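DinB-like domain-containing protein (Thermus thermophilus, PDB 2YQY) is of unknown function but folds as a four-helix bundle of the DinB superfamily with an exposed histidine triad. Local coordinates at residues 58-69 with 116-126. Numbering follows the deposited sequence.
Sequences EDSTARVLRRLR and ARAFLLEEVAK
Ala62 and Leu120 mark the tight centre of this contact, where two nearly parallel helices, 58-69 and 116-126, approach to 8.3 Å between axes at a crossing angle of 24°. Ala62 CB sits over one face of the Phe119 ring in a CH-pi contact, 3.6 Å from the centroid and 11° off the ring normal. Leu120 is a knob in the hole formed by Glu58, Thr61, Ala62 and Leu65. Its CD1 reaches Leu65 CD1 at 3.8 Å, while its CD2 leans against the carboxylate of Glu58. Glu123, also buried, is a knob among Ala62, Leu65, Arg66 and Arg69, its carboxylate against Arg66 CB.

The Glu58 carboxylate is buried. Arg117 grips it side-on, with NE to OE1 and NH2 to OE2 of Glu58, both 2.8 Å. The two planes are nearly coplanar, and both oxygens use their syn lone pairs. Arg117 bends at chi2 and chi3 to bring its guanidinium there.

The solvent side is looser and more polar. Phe119 CG lies anti to the backbone N (chi1 -179°), which carries the ring out among Asp59, Ala62, Arg63 and Arg66. Asp59 OD1 meets the ring edge in plane, 3.5 Å from Phe119 CD2. Phe119 CE2 points at the Arg63 guanidinium face, the two planes steeply inclined, and Asp59 holds Arg63 through NE. Arg69 grips the Glu123 carboxylate side-on but less tightly, NE to OE1 at 3.2 Å and NH2 to OE2 at 3.0 Å. Lys126 CD lies over one face of the Arg69 guanidinium.

These knobs-into-holes contacts join helices 47-71 and 106-126 of the four-helix bundle. Arg117 also bridges to Glu156, on helix 153-165, and donates to Leu17 O. Val124 and Leu121 face helix 10-30. Thr61 and Leu65 pack on helix 145-149, and Val64 and Leu68 touch Phe135 of strand 135-137.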
ATOM      1  N   GLU A  58      -1.786   3.107   1.906  1.00 17.58           N
ATOM      2  CA  GLU A  58      -3.040   2.583   1.330  1.00 18.61           C
ATOM      3  C   GLU A  58      -4.246   3.254   1.961  1.00 18.82           C
ATOM      4  O   GLU A  58      -5.217   3.528   1.297  1.00 18.89           O
ATOM      5  CB  GLU A  58      -3.197   1.087   1.560  1.00 19.11           C
ATOM      6  CG  GLU A  58      -2.136   0.292   0.858  1.00 21.10           C
ATOM      7  CD  GLU A  58      -2.594  -1.060   0.333  1.00 20.15           C
ATOM      8  OE1 GLU A  58      -3.603  -1.640   0.827  1.00 17.58           O
ATOM      9  OE2 GLU A  58      -1.892  -1.547  -0.569  1.00 18.35           O
ATOM     10  N   ASP A  59      -4.163   3.536   3.256  1.00 18.24           N
ATOM     11  CA  ASP A  59      -5.237   4.276   3.922  1.00 19.06           C
ATOM     12  C   ASP A  59      -5.406   5.668   3.308  1.00 19.43           C
ATOM     13  O   ASP A  59      -6.503   6.082   2.978  1.00 17.93           O
ATOM     14  CB  ASP A  59      -4.998   4.361   5.429  1.00 17.44           C
ATOM     15  CG  ASP A  59      -6.082   5.134   6.135  1.00 19.72           C
ATOM     16  OD1 ASP A  59      -7.099   4.515   6.495  1.00 18.84           O
ATOM     17  OD2 ASP A  59      -5.934   6.362   6.322  1.00 18.69           O
ATOM     18  N   SER A  60      -4.283   6.354   3.143  1.00 19.41           N
ATOM     19  CA  SER A  60      -4.220   7.696   2.610  1.00 19.86           C
ATOM     20  C   SER A  60      -4.777   7.693   1.154  1.00 19.34           C
ATOM     21  O   SER A  60      -5.666   8.523   0.783  1.00 17.87           O
ATOM     22  CB  SER A  60      -2.754   8.113   2.678  1.00 19.28           C
ATOM     23  OG  SER A  60      -2.603   9.398   2.184  1.00 24.23           O
ATOM     24  N   THR A  61      -4.327   6.715   0.361  1.00 18.52           N
ATOM     25  CA  THR A  61      -4.821   6.540  -1.038  1.00 19.03           C
ATOM     26  C   THR A  61      -6.325   6.382  -1.095  1.00 19.76           C
ATOM     27  O   THR A  61      -7.030   7.009  -1.927  1.00 19.66           O
ATOM     28  CB  THR A  61      -4.172   5.303  -1.694  1.00 18.51           C
ATOM     29  OG1 THR A  61      -2.749   5.489  -1.696  1.00 17.17           O
ATOM     30  CG2 THR A  61      -4.686   5.117  -3.164  1.00 18.13           C
ATOM     31  N   ALA A  62      -6.831   5.537  -0.198  1.00 20.08           N
ATOM     32  CA  ALA A  62      -8.283   5.310  -0.103  1.00 18.86           C
ATOM     33  C   ALA A  62      -9.040   6.612   0.186  1.00 19.33           C
ATOM     34  O   ALA A  62     -10.093   6.865  -0.394  1.00 17.51           O
ATOM     35  CB  ALA A  62      -8.573   4.282   0.942  1.00 18.98           C
ATOM     36  N   ARG A  63      -8.509   7.456   1.071  1.00 18.31           N
ATOM     37  CA  ARG A  63      -9.147   8.758   1.338  1.00 18.27           C
ATOM     38  C   ARG A  63      -9.075   9.707   0.133  1.00 17.72           C
ATOM     39  O   ARG A  63      -9.981  10.501  -0.088  1.00 17.50           O
ATOM     40  CB  ARG A  63      -8.496   9.429   2.555  1.00 16.98           C
ATOM     41  CG  ARG A  63      -8.598   8.578   3.805  1.00 17.90           C
ATOM     42  CD  ARG A  63      -7.984   9.248   5.055  1.00 17.49           C
ATOM     43  NE  ARG A  63      -7.821   8.211   6.061  1.00 19.95           N
ATOM     44  CZ  ARG A  63      -8.807   7.777   6.841  1.00 21.73           C
ATOM     45  NH1 ARG A  63     -10.003   8.351   6.793  1.00 25.33           N
ATOM     46  NH2 ARG A  63      -8.588   6.798   7.710  1.00 23.25           N
ATOM     47  N   VAL A  64      -7.984   9.650  -0.626  1.00 13.77           N
ATOM     48  CA  VAL A  64      -7.862  10.464  -1.853  1.00 14.73           C
ATOM     49  C   VAL A  64      -8.922  10.018  -2.824  1.00 15.42           C
ATOM     50  O   VAL A  64      -9.638  10.857  -3.415  1.00 15.01           O
ATOM     51  CB  VAL A  64      -6.437  10.359  -2.495  1.00 15.03           C
ATOM     52  CG1 VAL A  64      -6.449  10.976  -3.918  1.00 16.78           C
ATOM     53  CG2 VAL A  64      -5.376  11.043  -1.591  1.00 14.12           C
ATOM     54  N   LEU A  65      -9.055   8.691  -2.992  1.00 16.25           N
ATOM     55  CA  LEU A  65     -10.081   8.179  -3.893  1.00 15.75           C
ATOM     56  C   LEU A  65     -11.453   8.608  -3.439  1.00 15.70           C
ATOM     57  O   LEU A  65     -12.315   8.916  -4.272  1.00 17.37           O
ATOM     58  CB  LEU A  65     -10.011   6.647  -3.999  1.00 17.12           C
ATOM     59  CG  LEU A  65      -8.748   6.053  -4.691  1.00 14.56           C
ATOM     60  CD1 LEU A  65      -8.734   4.506  -4.716  1.00 16.31           C
ATOM     61  CD2 LEU A  65      -8.620   6.596  -6.088  1.00 14.73           C
ATOM     62  N   ARG A  66     -11.712   8.581  -2.139  1.00 15.10           N
ATOM     63  CA  ARG A  66     -13.013   9.032  -1.637  1.00 15.18           C
ATOM     64  C   ARG A  66     -13.227  10.511  -1.965  1.00 14.93           C
ATOM     65  O   ARG A  66     -14.307  10.897  -2.354  1.00 14.15           O
ATOM     66  CB  ARG A  66     -13.127   8.799  -0.135  1.00 14.41           C
ATOM     67  CG  ARG A  66     -14.496   9.193   0.488  1.00 14.21           C
ATOM     68  CD  ARG A  66     -14.552   8.810   1.984  1.00 13.74           C
ATOM     69  NE  ARG A  66     -13.507   9.515   2.723  1.00 15.32           N
ATOM     70  CZ  ARG A  66     -13.183   9.308   3.998  1.00 18.65           C
ATOM     71  NH1 ARG A  66     -13.818   8.406   4.722  1.00 18.99           N
ATOM     72  NH2 ARG A  66     -12.221  10.029   4.559  1.00 19.31           N
ATOM     73  N   ARG A  67     -12.220  11.347  -1.766  1.00 14.42           N
ATOM     74  CA  ARG A  67     -12.378  12.788  -2.145  1.00 15.09           C
ATOM     75  C   ARG A  67     -12.612  12.967  -3.671  1.00 15.96           C
ATOM     76  O   ARG A  67     -13.497  13.730  -4.103  1.00 15.63           O
ATOM     77  CB  ARG A  67     -11.144  13.568  -1.722  1.00 15.07           C
ATOM     78  CG  ARG A  67     -11.328  15.074  -1.674  1.00 14.95           C
ATOM     79  CD  ARG A  67      -9.967  15.781  -1.378  1.00 16.42           C
ATOM     80  NE  ARG A  67     -10.284  17.176  -0.991  1.00 16.72           N
ATOM     81  CZ  ARG A  67     -10.349  18.187  -1.845  1.00 16.54           C
ATOM     82  NH1 ARG A  67     -10.069  17.991  -3.127  1.00 18.40           N
ATOM     83  NH2 ARG A  67     -10.684  19.404  -1.423  1.00 16.48           N
ATOM     84  N   LEU A  68     -11.870  12.217  -4.487  1.00 14.93           N
ATOM     85  CA  LEU A  68     -12.035  12.327  -5.951  1.00 15.51           C
ATOM     86  C   LEU A  68     -13.441  11.887  -6.410  1.00 14.80           C
ATOM     87  O   LEU A  68     -13.995  12.439  -7.378  1.00 14.34           O
ATOM     88  CB  LEU A  68     -10.930  11.538  -6.673  1.00 14.76           C
ATOM     89  CG  LEU A  68      -9.562  12.253  -6.548  1.00 16.21           C
ATOM     90  CD1 LEU A  68      -8.432  11.406  -7.137  1.00 13.65           C
ATOM     91  CD2 LEU A  68      -9.609  13.655  -7.222  1.00 15.77           C
ATOM     92  N   ARG A  69     -14.019  10.941  -5.675  1.00  4.20           N
ATOM     93  CA  ARG A  69     -15.359  10.440  -5.965  1.00  4.43           C
ATOM     94  C   ARG A  69     -16.376  11.508  -5.598  1.00  4.14           C
ATOM     95  O   ARG A  69     -17.301  11.773  -6.365  1.00  3.50           O
ATOM     96  CB  ARG A  69     -15.617   9.141  -5.208  1.00  4.78           C
ATOM     97  CG  ARG A  69     -16.867   8.445  -5.620  1.00  5.26           C
ATOM     98  CD  ARG A  69     -17.179   7.178  -4.801  1.00  3.57           C
ATOM     99  NE  ARG A  69     -16.751   7.152  -3.379  1.00  3.71           N
ATOM    100  CZ  ARG A  69     -17.562   7.343  -2.332  1.00  4.50           C
ATOM    101  NH1 ARG A  69     -18.842   7.640  -2.512  1.00  2.00           N
ATOM    102  NH2 ARG A  69     -17.113   7.230  -1.079  1.00  5.69           N
ATOM    103  N   ALA A 116      -6.616  -1.168   6.248  1.00 20.21           N
ATOM    104  CA  ALA A 116      -6.367  -0.186   5.182  1.00 21.78           C
ATOM    105  C   ALA A 116      -6.673  -0.781   3.810  1.00 22.25           C
ATOM    106  O   ALA A 116      -7.238  -0.112   2.929  1.00 23.13           O
ATOM    107  CB  ALA A 116      -4.915   0.337   5.271  1.00 22.39           C
ATOM    108  N   ARG A 117      -6.327  -2.059   3.633  1.00 22.61           N
ATOM    109  CA  ARG A 117      -6.580  -2.763   2.373  1.00 22.57           C
ATOM    110  C   ARG A 117      -8.085  -2.958   2.147  1.00 22.52           C
ATOM    111  O   ARG A 117      -8.545  -2.757   1.028  1.00 21.94           O
ATOM    112  CB  ARG A 117      -5.820  -4.111   2.296  1.00 23.06           C
ATOM    113  CG  ARG A 117      -6.182  -4.971   1.051  1.00 23.22           C
ATOM    114  CD  ARG A 117      -5.917  -4.252  -0.296  1.00 21.71           C
ATOM    115  NE  ARG A 117      -4.505  -3.908  -0.484  1.00 20.21           N
ATOM    116  CZ  ARG A 117      -3.640  -4.611  -1.222  1.00 19.04           C
ATOM    117  NH1 ARG A 117      -4.032  -5.738  -1.837  1.00 21.00           N
ATOM    118  NH2 ARG A 117      -2.379  -4.185  -1.351  1.00 20.37           N
ATOM    119  N   ALA A 118      -8.852  -3.308   3.192  1.00 21.15           N
ATOM    120  CA  ALA A 118     -10.331  -3.374   3.051  1.00 21.18           C
ATOM    121  C   ALA A 118     -10.900  -2.014   2.615  1.00 20.94           C
ATOM    122  O   ALA A 118     -11.741  -1.948   1.729  1.00 20.01           O
ATOM    123  CB  ALA A 118     -11.016  -3.866   4.362  1.00 21.52           C
ATOM    124  N   PHE A 119     -10.407  -0.935   3.227  1.00 21.43           N
ATOM    125  CA  PHE A 119     -10.849   0.438   2.955  1.00 21.24           C
ATOM    126  C   PHE A 119     -10.481   0.796   1.515  1.00 22.28           C
ATOM    127  O   PHE A 119     -11.305   1.279   0.750  1.00 21.15           O
ATOM    128  CB  PHE A 119     -10.155   1.395   3.950  1.00 21.18           C
ATOM    129  CG  PHE A 119     -10.551   2.840   3.801  1.00 22.31           C
ATOM    130  CD1 PHE A 119     -11.739   3.203   3.164  1.00 22.45           C
ATOM    131  CD2 PHE A 119      -9.742   3.849   4.319  1.00 20.64           C
ATOM    132  CE1 PHE A 119     -12.095   4.559   3.022  1.00 22.26           C
ATOM    133  CE2 PHE A 119     -10.108   5.186   4.193  1.00 20.75           C
ATOM    134  CZ  PHE A 119     -11.285   5.535   3.546  1.00 22.11           C
ATOM    135  N   LEU A 120      -9.223   0.566   1.144  1.00 21.21           N
ATOM    136  CA  LEU A 120      -8.824   0.803  -0.232  1.00 21.27           C
ATOM    137  C   LEU A 120      -9.696   0.068  -1.271  1.00 21.85           C
ATOM    138  O   LEU A 120     -10.111   0.675  -2.274  1.00 22.36           O
ATOM    139  CB  LEU A 120      -7.345   0.470  -0.430  1.00 20.91           C
ATOM    140  CG  LEU A 120      -6.778   0.687  -1.841  1.00 20.82           C
ATOM    141  CD1 LEU A 120      -6.974   2.153  -2.326  1.00 21.04           C
ATOM    142  CD2 LEU A 120      -5.317   0.285  -1.864  1.00 19.95           C
ATOM    143  N   LEU A 121      -9.956  -1.219  -1.045  1.00 20.79           N
ATOM    144  CA  LEU A 121     -10.707  -1.997  -1.980  1.00 21.10           C
ATOM    145  C   LEU A 121     -12.168  -1.488  -2.099  1.00 22.12           C
ATOM    146  O   LEU A 121     -12.783  -1.577  -3.176  1.00 21.25           O
ATOM    147  CB  LEU A 121     -10.675  -3.488  -1.599  1.00 20.63           C
ATOM    148  CG  LEU A 121      -9.396  -4.306  -1.832  1.00 21.47           C
ATOM    149  CD1 LEU A 121      -9.567  -5.756  -1.337  1.00 22.13           C
ATOM    150  CD2 LEU A 121      -8.885  -4.306  -3.261  1.00 21.89           C
ATOM    151  N   GLU A 122     -12.735  -1.045  -0.971  1.00 22.51           N
ATOM    152  CA  GLU A 122     -14.080  -0.482  -0.969  1.00 22.55           C
ATOM    153  C   GLU A 122     -14.125   0.760  -1.870  1.00 22.14           C
ATOM    154  O   GLU A 122     -15.070   0.947  -2.632  1.00 20.10           O
ATOM    155  CB  GLU A 122     -14.561  -0.156   0.464  1.00 23.34           C
ATOM    156  N   GLU A 123     -13.101   1.606  -1.776  1.00 21.17           N
ATOM    157  CA  GLU A 123     -13.070   2.829  -2.576  1.00 21.15           C
ATOM    158  C   GLU A 123     -12.762   2.533  -4.054  1.00 21.81           C
ATOM    159  O   GLU A 123     -13.253   3.221  -4.964  1.00 21.33           O
ATOM    160  CB  GLU A 123     -12.056   3.833  -1.999  1.00 21.13           C
ATOM    161  CG  GLU A 123     -12.610   4.633  -0.787  1.00 20.58           C
ATOM    162  CD  GLU A 123     -13.885   5.420  -1.123  1.00 22.71           C
ATOM    163  OE1 GLU A 123     -14.007   5.982  -2.254  1.00 21.50           O
ATOM    164  OE2 GLU A 123     -14.785   5.459  -0.240  1.00 22.71           O
ATOM    165  N   VAL A 124     -11.914   1.537  -4.283  1.00 22.00           N
ATOM    166  CA  VAL A 124     -11.666   1.044  -5.652  1.00 22.30           C
ATOM    167  C   VAL A 124     -12.992   0.603  -6.293  1.00 21.36           C
ATOM    168  O   VAL A 124     -13.242   0.927  -7.452  1.00 19.35           O
ATOM    169  CB  VAL A 124     -10.618  -0.107  -5.675  1.00 22.31           C
ATOM    170  CG1 VAL A 124     -10.493  -0.737  -7.089  1.00 24.57           C
ATOM    171  CG2 VAL A 124      -9.287   0.376  -5.160  1.00 24.10           C
ATOM    172  N   ALA A 125     -13.816  -0.133  -5.545  1.00 19.39           N
ATOM    173  CA  ALA A 125     -15.102  -0.610  -6.044  1.00 19.90           C
ATOM    174  C   ALA A 125     -16.029   0.526  -6.407  1.00 20.34           C
ATOM    175  O   ALA A 125     -16.840   0.381  -7.299  1.00 20.13           O
ATOM    176  CB  ALA A 125     -15.778  -1.520  -5.054  1.00 19.16           C
ATOM    177  N   LYS A 126     -15.908   1.649  -5.703  1.00 20.66           N
ATOM    178  CA  LYS A 126     -16.741   2.829  -5.935  1.00 20.72           C
ATOM    179  C   LYS A 126     -16.163   3.837  -6.921  1.00 21.04           C
ATOM    180  O   LYS A 126     -16.827   4.803  -7.252  1.00 20.46           O
ATOM    181  CB  LYS A 126     -17.030   3.529  -4.602  1.00 20.54           C
ATOM    182  CG  LYS A 126     -17.835   2.679  -3.637  1.00 21.27           C
ATOM    183  CD  LYS A 126     -17.851   3.302  -2.280  1.00 22.03           C
ATOM    184  CE  LYS A 126     -18.941   2.691  -1.449  1.00 21.67           C
ATOM    185  NZ  LYS A 126     -18.948   3.335  -0.125  1.00 21.76           N
TER